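Local coordinates for lipid II:glycine glycyltransferase (PDB 6SNR), which probably attaches the first glycine of the pentaglycine bridge to the lysine of membrane-bound lipid II, using glycyl-tRNA as donor, in Staphylococcus aureus peptidoglycan synthesis, at residues A[22-26]-A[27-31]. Sequence-based numbering, arbitrary orientation.
Sequences DLLQL and TKWAE
The backbone runs from a 3-10 turn, 23-25, through the N-cap residue L26 into helix 27-33, and L26 O starts the helix by accepting a nearly straight bond from A30 N (3.2 Å, N-H...O 163°) and a weak one from W29 N. At the start of this turn, D22 makes an Asx turn: OD2 takes the L24 N-H at 3.0 Å, tilted out of the carboxylate plane on the anti side, while OD1 is hydrogen-bonded to Y317 OH. The W29 side chain folds back over the 3-10 turn. With its CG anti to the backbone N (chi1 -180°), the indole extends beside the L24 side chain, both pointing the same way. L24 CD2 lies over one face of the W29 indole in a CH-pi contact, 3.7 Å from the centroid of its six-membered ring and 22° off the normal. L23 crosses W29 at about a right angle, its CG 4.1 Å from W29 CE3. L220 of helix 210-220 touches both L23 and W29, so the packing joins this short connection to that helix. T27 OG1 is hydrogen-bonded to D12 OD2 of helix 8-17, and K28 NZ forms salt bridges with E222 and D223. At the base of the indole, W29 CB sits 3.3 Å from L23 O, the carbonyl that also accepts from L26 N.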
loop_
_atom_site.group_PDB
_atom_site.type_symbol
_atom_site.label_atom_id
_atom_site.label_comp_id
_atom_site.label_asym_id
_atom_site.label_seq_id
_atom_site.Cartn_x
_atom_site.Cartn_y
_atom_site.Cartn_z
ATOM N N ASP A 22 -7.343 -8.452 -8.296
ATOM C CA ASP A 22 -7.214 -7.461 -7.215
ATOM C C ASP A 22 -7.188 -8.202 -5.912
ATOM O O ASP A 22 -7.816 -9.294 -5.771
ATOM C CB ASP A 22 -8.362 -6.428 -7.220
ATOM C CG ASP A 22 -8.070 -5.234 -6.328
ATOM O OD1 ASP A 22 -7.243 -4.390 -6.803
ATOM O OD2 ASP A 22 -8.550 -5.160 -5.185
ATOM N N LEU A 23 -6.543 -7.594 -4.922
ATOM C CA LEU A 23 -6.579 -8.039 -3.533
ATOM C C LEU A 23 -8.024 -8.370 -3.035
ATOM O O LEU A 23 -8.238 -9.357 -2.305
ATOM C CB LEU A 23 -5.972 -6.955 -2.642
ATOM C CG LEU A 23 -5.974 -7.140 -1.157
ATOM C CD1 LEU A 23 -5.074 -8.316 -0.795
ATOM C CD2 LEU A 23 -5.584 -5.845 -0.414
ATOM N N LEU A 24 -9.006 -7.535 -3.388
ATOM C CA LEU A 24 -10.338 -7.663 -2.819
ATOM C C LEU A 24 -11.133 -8.850 -3.406
ATOM O O LEU A 24 -12.227 -9.109 -2.918
ATOM C CB LEU A 24 -11.108 -6.332 -2.974
ATOM C CG LEU A 24 -10.519 -5.073 -2.364
ATOM C CD1 LEU A 24 -11.561 -3.949 -2.186
ATOM C CD2 LEU A 24 -9.583 -5.209 -1.190
ATOM N N GLN A 25 -10.547 -9.572 -4.383
ATOM C CA GLN A 25 -11.109 -10.804 -4.930
ATOM C C GLN A 25 -10.424 -12.083 -4.426
ATOM O O GLN A 25 -10.790 -13.187 -4.868
ATOM C CB GLN A 25 -11.174 -10.773 -6.429
ATOM C CG GLN A 25 -12.228 -9.800 -6.973
ATOM C CD GLN A 25 -13.628 -10.370 -6.739
ATOM O OE1 GLN A 25 -14.437 -9.925 -5.853
ATOM N NE2 GLN A 25 -13.874 -11.373 -7.459
ATOM N N LEU A 26 -9.440 -11.941 -3.556
ATOM C CA LEU A 26 -8.748 -13.131 -2.992
ATOM C C LEU A 26 -9.564 -13.789 -1.904
ATOM O O LEU A 26 -10.216 -13.131 -1.083
ATOM C CB LEU A 26 -7.352 -12.759 -2.430
ATOM C CG LEU A 26 -6.360 -12.191 -3.447
ATOM C CD1 LEU A 26 -5.041 -11.881 -2.731
ATOM C CD2 LEU A 26 -6.132 -13.180 -4.574
ATOM N N THR A 27 -9.445 -15.126 -1.817
ATOM C CA THR A 27 -10.163 -15.833 -0.813
ATOM C C THR A 27 -9.830 -15.440 0.635
ATOM O O THR A 27 -10.700 -15.410 1.483
ATOM C CB THR A 27 -10.097 -17.379 -0.986
ATOM O OG1 THR A 27 -8.764 -17.851 -0.695
ATOM C CG2 THR A 27 -10.509 -17.828 -2.345
ATOM N N LYS A 28 -8.549 -15.129 0.926
ATOM C CA LYS A 28 -8.184 -14.738 2.275
ATOM C C LYS A 28 -8.668 -13.310 2.608
ATOM O O LYS A 28 -8.850 -12.993 3.772
ATOM C CB LYS A 28 -6.664 -14.841 2.481
ATOM C CG LYS A 28 -6.114 -16.229 2.359
ATOM C CD LYS A 28 -6.653 -17.154 3.413
ATOM C CE LYS A 28 -5.727 -18.370 3.535
ATOM N NZ LYS A 28 -4.307 -17.994 3.876
ATOM N N TRP A 29 -8.903 -12.494 1.575
ATOM C CA TRP A 29 -9.561 -11.181 1.836
ATOM C C TRP A 29 -11.007 -11.418 2.313
ATOM O O TRP A 29 -11.496 -10.796 3.288
ATOM C CB TRP A 29 -9.549 -10.310 0.611
ATOM C CG TRP A 29 -10.193 -9.003 0.879
ATOM C CD1 TRP A 29 -11.473 -8.643 0.564
ATOM C CD2 TRP A 29 -9.625 -7.897 1.586
ATOM N NE1 TRP A 29 -11.729 -7.395 1.034
ATOM C CE2 TRP A 29 -10.618 -6.905 1.657
ATOM C CE3 TRP A 29 -8.374 -7.647 2.172
ATOM C CZ2 TRP A 29 -10.390 -5.672 2.243
ATOM C CZ3 TRP A 29 -8.159 -6.445 2.775
ATOM C CH2 TRP A 29 -9.167 -5.463 2.810
ATOM N N ALA A 30 -11.714 -12.336 1.661
ATOM C CA ALA A 30 -13.058 -12.714 2.171
ATOM C C ALA A 30 -13.025 -13.187 3.593
ATOM O O ALA A 30 -13.908 -12.841 4.387
ATOM C CB ALA A 30 -13.708 -13.748 1.265
ATOM N N GLU A 31 -11.963 -13.894 3.991
ATOM C CA GLU A 31 -11.863 -14.307 5.379
ATOM C C GLU A 31 -11.890 -13.116 6.326
ATOM O O GLU A 31 -12.505 -13.189 7.381
ATOM C CB GLU A 31 -10.600 -15.147 5.651
ATOM C CG GLU A 31 -10.617 -16.488 4.981
ATOM C CD GLU A 31 -11.496 -17.500 5.680
ATOM O OE1 GLU A 31 -11.871 -17.293 6.855
ATOM O OE2 GLU A 31 -11.817 -18.509 5.020
#